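Local coordinates for GCN5-related N-acetyltransferase (Sphaerobacter thermophilus, PDB 3TT2), which probably works as an acyltransferase of the GNAT superfamily, with two tandem GNAT-type halves in one chain, at residues A36-E40 with R132-T136; L29-C33 with Y90-R96; F178-E184 with R217-E221. One frame throughout, in Å; residues are numbered along the deposited sequence. Where two conformers were deposited one is given.

Contact 1. Residues A36-E40 with R132-T136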
loop_
_atom_site.group_PDB
_atom_site.type_symbol
_atom_site.label_atom_id
_atom_site.label_comp_id
_atom_site.label_asym_id
_atom_site.label_seq_id
_atom_site.Cartn_x
_atom_site.Cartn_y
_atom_site.Cartn_z
ATOM N N ALA A 36 3.041 10.108 17.562
ATOM C CA ALA A 36 4.429 10.051 18.020
ATOM C C ALA A 36 5.430 10.131 16.861
ATOM O O ALA A 36 6.504 10.719 16.997
ATOM C CB ALA A 36 4.670 8.807 18.854
ATOM N N ASP A 37 5.066 9.555 15.718
ATOM C CA ASP A 37 5.930 9.579 14.544
ATOM C C ASP A 37 6.007 10.984 13.950
ATOM O O ASP A 37 6.815 11.248 13.062
ATOM C CB ASP A 37 5.432 8.599 13.476
ATOM C CG ASP A 37 5.221 7.185 14.011
ATOM O OD1 ASP A 37 5.770 6.848 15.083
ATOM O OD2 ASP A 37 4.503 6.404 13.344
ATOM N N GLY A 38 5.155 11.881 14.434
ATOM C CA GLY A 38 5.145 13.242 13.943
ATOM C C GLY A 38 4.020 13.504 12.961
ATOM O O GLY A 38 3.845 14.626 12.481
ATOM N N ASP A 39 3.258 12.466 12.649
ATOM C CA ASP A 39 2.122 12.627 11.757
ATOM C C ASP A 39 0.927 13.203 12.488
ATOM O O ASP A 39 0.815 13.093 13.709
ATOM C CB ASP A 39 1.759 11.305 11.094
ATOM C CG ASP A 39 2.970 10.570 10.604
ATOM O OD1 ASP A 39 4.068 11.165 10.610
ATOM O OD2 ASP A 39 2.845 9.392 10.209
ATOM N N GLU A 40 0.046 13.846 11.736
ATOM C CA GLU A 40 -1.209 14.298 12.297
ATOM C C GLU A 40 -2.076 13.079 12.577
ATOM O O GLU A 40 -1.990 12.070 11.871
ATOM C CB GLU A 40 -1.928 15.233 11.324
ATOM C CG GLU A 40 -3.018 16.081 11.966
ATOM C CD GLU A 40 -2.501 17.430 12.427
ATOM O OE1 GLU A 40 -1.862 18.122 11.602
ATOM O OE2 GLU A 40 -2.722 17.794 13.607
ATOM N N ARG A 132 7.729 3.291 9.558
ATOM C CA ARG A 132 8.000 4.706 9.363
ATOM C C ARG A 132 9.489 4.975 9.535
ATOM O O ARG A 132 10.078 4.580 10.541
ATOM C CB ARG A 132 7.219 5.548 10.367
ATOM C CG ARG A 132 5.761 5.745 10.017
ATOM C CD ARG A 132 5.604 6.468 8.688
ATOM N NE ARG A 132 6.537 7.574 8.552
ATOM C CZ ARG A 132 6.269 8.805 8.956
ATOM N NH1 ARG A 132 7.161 9.773 8.805
ATOM N NH2 ARG A 132 5.098 9.059 9.512
ATOM N N ALA A 133 10.092 5.651 8.559
ATOM C CA ALA A 133 11.522 5.962 8.618
ATOM C C ALA A 133 11.862 6.740 9.883
ATOM O O ALA A 133 12.967 6.619 10.424
ATOM C CB ALA A 133 11.967 6.741 7.380
ATOM N N SER A 134 10.889 7.508 10.363
ATOM C CA SER A 134 11.100 8.405 11.493
ATOM C C SER A 134 11.242 7.734 12.868
ATOM O O SER A 134 11.989 8.242 13.712
ATOM C CB SER A 134 10.006 9.479 11.537
ATOM O OG SER A 134 8.765 8.917 11.917
ATOM N N SER A 135 10.574 6.600 13.102
ATOM C CA SER A 135 10.562 6.066 14.466
ATOM C C SER A 135 11.670 5.057 14.732
ATOM O O SER A 135 11.627 3.901 14.311
ATOM C CB SER A 135 9.188 5.493 14.850
ATOM O OG SER A 135 8.677 4.601 13.879
ATOM N N THR A 136 12.623 5.511 15.528
ATOM C CA THR A 136 13.849 4.791 15.769
ATOM C C THR A 136 13.557 3.612 16.656
ATOM O O THR A 136 14.301 2.638 16.665
ATOM C CB THR A 136 14.858 5.713 16.460
ATOM O OG1 THR A 136 14.188 6.457 17.495
ATOM C CG2 THR A 136 15.434 6.679 15.443
#
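The carboxylate of Asp-39 meets the guanidinium of Arg-132 at its edge, with the two planes 14° apart, while Ser-134 OG sits 3.6 Å above one guanidinium face, displaced toward the rim. Asp-39 and Arg-132 NH2 form a salt bridge, but the atoms there are modelled too close together, so the details of this pairing are doubtful. Asp-37 makes a different approach. Its carboxylate stands 85° from the guanidinium plane, and OD2 lies against the aliphatic part of Arg-132, 3.6 Å from CG. The other oxygen, OD1, comes within 3.7 Å of Ser-135 CB. Arg-132 is bent at chi2 and chi3, which carries its head past Asp-37 to Asp-39. Ser-134 OG ties the second loop to the first, donating to Asp-37 O at 3.2 Å, in the carbonyl plane and on a lone pair. That carbonyl lies just before Gly-38, where a Schellman motif closes helix 23-36. With an alanine in place of Asp-37, Arg-132 CG and Ser-135 CB would probably face a gap, and the arginine would lose a nearby negative charge. Arg-132 NH1 also pairs with a sulfate ion, probably from the crystallisation liquor, but is modelled very close to it, and His-308 of strand 305-316 touches both Asp-39 and Arg-132. If this placement is broadly right, the arginine lies between a carboxylate and a bound anion, which would probably steady its positive charge.

Contact 2. Residues L29-C33 with Y90-R96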
loop_
_atom_site.group_PDB
_atom_site.type_symbol
_atom_site.label_atom_id
_atom_site.label_comp_id
_atom_site.label_asym_id
_atom_site.label_seq_id
_atom_site.Cartn_x
_atom_site.Cartn_y
_atom_site.Cartn_z
ATOM N N LEU A 29 -5.840 4.211 19.055
ATOM C CA LEU A 29 -4.530 3.626 19.273
ATOM C C LEU A 29 -3.594 3.987 18.117
ATOM O O LEU A 29 -2.440 4.357 18.330
ATOM C CB LEU A 29 -4.641 2.112 19.437
ATOM C CG LEU A 29 -3.397 1.273 19.141
ATOM C CD1 LEU A 29 -2.228 1.662 20.024
ATOM C CD2 LEU A 29 -3.719 -0.197 19.322
ATOM N N ILE A 30 -4.100 3.878 16.894
ATOM C CA ILE A 30 -3.328 4.243 15.710
ATOM C C ILE A 30 -3.020 5.727 15.741
ATOM O O ILE A 30 -1.933 6.160 15.360
ATOM C CB ILE A 30 -4.117 3.997 14.413
ATOM C CG1 ILE A 30 -4.776 2.617 14.415
ATOM C CG2 ILE A 30 -3.216 4.174 13.210
ATOM C CD1 ILE A 30 -3.823 1.504 14.646
ATOM N N ALA A 31 -4.002 6.506 16.180
ATOM C CA ALA A 31 -3.852 7.947 16.232
ATOM C C ALA A 31 -2.737 8.320 17.199
ATOM O O ALA A 31 -1.881 9.145 16.885
ATOM C CB ALA A 31 -5.154 8.589 16.632
ATOM N N ALA A 32 -2.741 7.693 18.370
ATOM C CA ALA A 32 -1.706 7.938 19.369
ATOM C C ALA A 32 -0.336 7.551 18.825
ATOM O O ALA A 32 0.659 8.227 19.095
ATOM C CB ALA A 32 -2.009 7.184 20.660
ATOM N N CYS A 33 -0.300 6.469 18.048
ATOM C CA CYS A 33 0.932 6.002 17.399
ATOM C C CYS A 33 1.406 6.916 16.265
ATOM O O CYS A 33 2.593 7.248 16.189
ATOM C CB CYS A 33 0.767 4.579 16.862
ATOM S SG CYS A 33 0.873 3.297 18.111
ATOM N N TYR A 90 0.917 -1.845 15.873
ATOM C CA TYR A 90 0.947 -0.559 16.583
ATOM C C TYR A 90 1.018 -0.845 18.058
ATOM O O TYR A 90 0.324 -1.734 18.539
ATOM C CB TYR A 90 -0.321 0.253 16.316
ATOM C CG TYR A 90 -0.637 0.390 14.851
ATOM C CD1 TYR A 90 -0.262 1.520 14.142
ATOM C CD2 TYR A 90 -1.297 -0.628 14.164
ATOM C CE1 TYR A 90 -0.542 1.631 12.796
ATOM C CE2 TYR A 90 -1.566 -0.525 12.830
ATOM C CZ TYR A 90 -1.193 0.603 12.153
ATOM O OH TYR A 90 -1.478 0.675 10.819
ATOM N N VAL A 91 1.803 -0.067 18.789
ATOM C CA VAL A 91 1.791 -0.156 20.247
ATOM C C VAL A 91 1.675 1.241 20.812
ATOM O O VAL A 91 2.445 2.132 20.460
ATOM C CB VAL A 91 3.032 -0.879 20.834
ATOM C CG1 VAL A 91 4.289 -0.272 20.313
ATOM C CG2 VAL A 91 3.036 -0.806 22.356
ATOM N N HIS A 92 0.687 1.428 21.675
ATOM C CA HIS A 92 0.422 2.730 22.246
ATOM C C HIS A 92 1.675 3.292 22.909
ATOM O O HIS A 92 2.364 2.579 23.643
ATOM C CB HIS A 92 -0.717 2.631 23.243
ATOM C CG HIS A 92 -1.417 3.924 23.467
ATOM N ND1 HIS A 92 -0.865 4.943 24.211
ATOM C CD2 HIS A 92 -2.613 4.377 23.028
ATOM C CE1 HIS A 92 -1.698 5.966 24.231
ATOM N NE2 HIS A 92 -2.766 5.649 23.521
ATOM N N PRO A 93 1.974 4.579 22.638
ATOM C CA PRO A 93 3.223 5.252 23.036
ATOM C C PRO A 93 3.520 5.213 24.542
ATOM O O PRO A 93 4.661 5.445 24.945
ATOM C CB PRO A 93 3.015 6.695 22.558
ATOM C CG PRO A 93 2.073 6.565 21.396
ATOM C CD PRO A 93 1.146 5.430 21.758
ATOM N N ARG A 94 2.505 4.948 25.356
ATOM C CA ARG A 94 2.697 4.778 26.790
ATOM C C ARG A 94 3.237 3.389 27.154
ATOM O O ARG A 94 3.881 3.205 28.202
ATOM C CB ARG A 94 1.371 4.995 27.504
ATOM C CG ARG A 94 0.306 3.992 27.088
ATOM C CD ARG A 94 -1.005 4.252 27.789
ATOM N NE ARG A 94 -1.538 5.571 27.469
ATOM C CZ ARG A 94 -2.492 6.173 28.165
ATOM N NH1 ARG A 94 -2.919 7.377 27.801
ATOM N NH2 ARG A 94 -3.014 5.572 29.229
ATOM N N PHE A 95 2.946 2.413 26.296
ATOM C CA PHE A 95 3.247 1.019 26.590
ATOM C C PHE A 95 4.559 0.513 25.985
ATOM O O PHE A 95 4.878 -0.672 26.096
ATOM C CB PHE A 95 2.087 0.116 26.172
ATOM C CG PHE A 95 0.813 0.361 26.931
ATOM C CD1 PHE A 95 0.805 0.422 28.315
ATOM C CD2 PHE A 95 -0.384 0.533 26.255
ATOM C CE1 PHE A 95 -0.376 0.650 29.017
ATOM C CE2 PHE A 95 -1.567 0.760 26.943
ATOM C CZ PHE A 95 -1.565 0.817 28.327
ATOM N N ARG A 96 5.305 1.395 25.323
ATOM C CA ARG A 96 6.572 1.001 24.702
ATOM C C ARG A 96 7.605 0.528 25.746
ATOM O O ARG A 96 7.673 1.068 26.857
ATOM C CB ARG A 96 7.153 2.148 23.860
ATOM C CG ARG A 96 6.127 3.147 23.308
ATOM C CD ARG A 96 5.563 2.775 21.922
ATOM N NE ARG A 96 6.092 3.617 20.834
ATOM C CZ ARG A 96 5.374 4.099 19.812
ATOM N NH1 ARG A 96 4.073 3.850 19.715
ATOM N NH2 ARG A 96 5.959 4.837 18.875
#
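Leu-29, Ile-30, Ala-32 and Cys-33 of the first GNAT helix, 23-36, pack against the end of strand 84-91 and the turn that leads into the acetyl-CoA signature R-x-x-G-x-G, of which Arg-96 is the first residue. Ile-30 places CD1 over the centre of the Tyr-90 ring, 3.3 Å from the centroid and 10° off the normal, a CH-pi contact. Its CG2 also touches the ring, 3.7 Å from CE1. Tyr-90 has CG anti to its carbonyl carbon (chi1 -51°), which turns the ring toward the helix; Cys-33 CB lies near the ring plane, at the edge. Next to Ile-30 on the helix, Leu-29 CD1 rests beside the backbone of His-92, 3.4 Å from N, and also meets the imidazole obliquely. Ala-32 CB lies over one face of that imidazole, 3.3 Å from NE2. The ring of Pro-93 then closes on the same alanine, its CD 3.8 Å from Ala-32 CB. Cys-33 SG fills the angle between strand and turn: it lies 3.7 Å from Tyr-90 CB, and at the edge of the Arg-96 guanidinium it is 3.6 Å from NH1. Arg-96 NH1 in turn donates to Val-91 O, a bond modelled too short for its length to be trusted. Outside the two segments, Arg-96 NE forms a salt bridge to the sulfonate of a bound MES, probably from the crystallisation liquor but consistent with the anion-binding role this segment has for the CoA pyrophosphate in GNAT relatives. Strand 71-80 runs alongside: Ala-72 forms a backbone hydrogen bond with His-92 and Tyr-74 touches both Leu-29 and Tyr-90, while Ala-43, in the loop ahead of helix 45-51, meets Ile-30.

Contact 3. Residues F178-E184 with R217-E221; sequences FVPGLDE and RKDPE
Glu-184 OE2 is held from two segments: Arg-217 NH1 forms a long salt bridge to it at 3.5 Å, and Gly-181 N donates a weak hydrogen bond. The second oxygen, OE1, takes the stronger bond from Gly-181 N, 2.6 Å, on its syn lone pair. This is the connection from the first strand, 173-177, to the first helix, 184-194, of the second GNAT-type half, meeting the loop that leads into strand 223-228. The glutamate bends at chi2 (86°) to fold its carboxylate back over the turn. Arg-217 comes across it with the two charged planes 88° apart, so the pair does not meet as a flat, two-bond salt bridge. The stronger polar ties of Arg-217 lie elsewhere, NH2 to Leu-210 O and NE to Thr-213 OG1, which fix the head while Glu-184 touches NH1. Within the turn, Val-179 O accepts from Leu-182 N and Asp-183 N, which reach it from opposite faces of its plane. Phe-178, its CG anti to the backbone N (chi1 176°), lays its ring beside the arginine chain, with CZ 4.0 Å from Arg-217 CD, and also packs edge-to-face with Trp-223. Two prolines complete the contact, crossing at about a right angle with Pro-180 CG 3.8 Å from Pro-220 CG. Pro-220 CB lies at the edge of the Phe-178 ring, 4.0 Å from CD2, and just 3.3 Å from Phe-178 O.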
loop_
_atom_site.group_PDB
_atom_site.type_symbol
_atom_site.label_atom_id
_atom_site.label_comp_id
_atom_site.label_asym_id
_atom_site.label_seq_id
_atom_site.Cartn_x
_atom_site.Cartn_y
_atom_site.Cartn_z
ATOM N N PHE A 178 -10.351 5.143 -20.234
ATOM C CA PHE A 178 -10.707 3.740 -20.301
ATOM C C PHE A 178 -12.178 3.567 -20.675
ATOM O O PHE A 178 -13.056 4.153 -20.046
ATOM C CB PHE A 178 -10.470 3.115 -18.941
ATOM C CG PHE A 178 -10.895 1.680 -18.844
ATOM C CD1 PHE A 178 -10.065 0.662 -19.298
ATOM C CD2 PHE A 178 -12.107 1.340 -18.271
ATOM C CE1 PHE A 178 -10.443 -0.677 -19.191
ATOM C CE2 PHE A 178 -12.494 0.008 -18.163
ATOM C CZ PHE A 178 -11.660 -1.001 -18.622
ATOM N N VAL A 179 -12.448 2.752 -21.685
ATOM C CA VAL A 179 -13.821 2.506 -22.105
ATOM C C VAL A 179 -14.268 1.085 -21.775
ATOM O O VAL A 179 -13.900 0.148 -22.464
ATOM C CB VAL A 179 -13.933 2.676 -23.631
ATOM C CG1 VAL A 179 -15.322 2.270 -24.132
ATOM C CG2 VAL A 179 -13.578 4.097 -24.024
ATOM N N PRO A 180 -15.112 0.927 -20.757
ATOM C CA PRO A 180 -15.564 -0.414 -20.350
ATOM C C PRO A 180 -16.214 -1.157 -21.502
ATOM O O PRO A 180 -16.862 -0.527 -22.337
ATOM C CB PRO A 180 -16.611 -0.120 -19.284
ATOM C CG PRO A 180 -16.228 1.259 -18.734
ATOM C CD PRO A 180 -15.645 2.003 -19.902
ATOM N N GLY A 181 -16.024 -2.472 -21.559
ATOM C CA GLY A 181 -16.628 -3.281 -22.603
ATOM C C GLY A 181 -15.774 -3.305 -23.843
ATOM O O GLY A 181 -16.060 -4.009 -24.806
ATOM N N LEU A 182 -14.701 -2.530 -23.810
ATOM C CA LEU A 182 -13.773 -2.434 -24.920
ATOM C C LEU A 182 -12.366 -2.650 -24.412
ATOM O O LEU A 182 -11.681 -3.610 -24.779
ATOM C CB LEU A 182 -13.845 -1.046 -25.540
ATOM C CG LEU A 182 -14.739 -0.868 -26.754
ATOM C CD1 LEU A 182 -14.641 0.553 -27.222
ATOM C CD2 LEU A 182 -14.302 -1.808 -27.849
ATOM N N ASP A 183 -11.934 -1.731 -23.561
ATOM C CA ASP A 183 -10.530 -1.625 -23.217
ATOM C C ASP A 183 -10.021 -2.573 -22.134
ATOM O O ASP A 183 -8.843 -2.530 -21.788
ATOM C CB ASP A 183 -10.196 -0.164 -22.897
ATOM C CG ASP A 183 -10.388 0.754 -24.106
ATOM O OD1 ASP A 183 -10.525 0.240 -25.240
ATOM O OD2 ASP A 183 -10.386 1.990 -23.935
ATOM N N GLU A 184 -10.895 -3.426 -21.604
ATOM C CA GLU A 184 -10.519 -4.337 -20.515
ATOM C C GLU A 184 -9.237 -5.149 -20.754
ATOM O O GLU A 184 -8.251 -4.976 -20.044
ATOM C CB GLU A 184 -11.674 -5.274 -20.152
ATOM C CG GLU A 184 -12.618 -4.743 -19.097
ATOM C CD GLU A 184 -13.723 -3.872 -19.663
ATOM O OE1 GLU A 184 -13.877 -3.796 -20.897
ATOM O OE2 GLU A 184 -14.454 -3.257 -18.862
ATOM N N ARG A 217 -13.636 0.101 -12.092
ATOM C CA ARG A 217 -14.001 0.209 -13.506
ATOM C C ARG A 217 -15.424 0.729 -13.728
ATOM O O ARG A 217 -15.833 0.972 -14.866
ATOM C CB ARG A 217 -13.808 -1.122 -14.217
ATOM C CG ARG A 217 -12.364 -1.526 -14.306
ATOM C CD ARG A 217 -12.179 -2.800 -15.083
ATOM N NE ARG A 217 -12.517 -3.983 -14.299
ATOM C CZ ARG A 217 -13.532 -4.789 -14.585
ATOM N NH1 ARG A 217 -14.302 -4.521 -15.628
ATOM N NH2 ARG A 217 -13.774 -5.866 -13.847
ATOM N N LYS A 218 -16.162 0.893 -12.629
ATOM C CA LYS A 218 -17.467 1.544 -12.640
ATOM C C LYS A 218 -17.269 3.066 -12.554
ATOM O O LYS A 218 -18.237 3.820 -12.494
ATOM C CB LYS A 218 -18.331 1.044 -11.480
ATOM C CG LYS A 218 -18.677 -0.444 -11.558
ATOM C CD LYS A 218 -19.669 -0.886 -10.456
ATOM C CE LYS A 218 -19.145 -0.588 -9.050
ATOM N NZ LYS A 218 -20.025 -1.103 -7.946
ATOM N N ASP A 219 -16.002 3.493 -12.521
ATOM C CA ASP A 219 -15.601 4.903 -12.474
ATOM C C ASP A 219 -14.413 5.121 -13.416
ATOM O O ASP A 219 -13.319 5.460 -12.972
ATOM C CB ASP A 219 -15.163 5.231 -11.062
ATOM C CG ASP A 219 -15.075 6.713 -10.797
ATOM O OD1 ASP A 219 -15.131 7.518 -11.757
ATOM O OD2 ASP A 219 -14.950 7.071 -9.606
ATOM N N PRO A 220 -14.631 4.921 -14.720
ATOM C CA PRO A 220 -13.586 4.911 -15.748
ATOM C C PRO A 220 -12.972 6.285 -16.002
ATOM O O PRO A 220 -11.914 6.366 -16.625
ATOM C CB PRO A 220 -14.325 4.445 -17.000
ATOM C CG PRO A 220 -15.788 4.382 -16.629
ATOM C CD PRO A 220 -15.972 5.011 -15.314
ATOM N N GLU A 221 -13.647 7.341 -15.553
ATOM C CA GLU A 221 -13.183 8.715 -15.711
ATOM C C GLU A 221 -11.725 8.844 -15.239
ATOM O O GLU A 221 -10.939 9.615 -15.800
ATOM C CB GLU A 221 -14.079 9.623 -14.865
ATOM C CG GLU A 221 -14.619 10.909 -15.508
ATOM C CD GLU A 221 -15.481 11.736 -14.520
ATOM O OE1 GLU A 221 -16.725 11.577 -14.524
ATOM O OE2 GLU A 221 -14.917 12.540 -13.736
#

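Overall arrangement
Contacts 1 and 2 belong to the first GNAT-type half, contact 3 to the second, on the opposite side of the chain's centre. The first two interleave along the chain and share helix 23-36, with centres 11 Å apart; Ala-36 touches both Pro-93 and Arg-96. Contact 3 follows both in sequence, its centre 39 Å from that of contact 1 and 42 Å from that of contact 2. The halves are tied together by strand 305-316, which lies between 125-132 and 148-159 and reaches contact 1, and by 148-159 itself, which lies between 305-316 and 282-290 of the second half. The halves are therefore interlocked, although each keeps its own contacts.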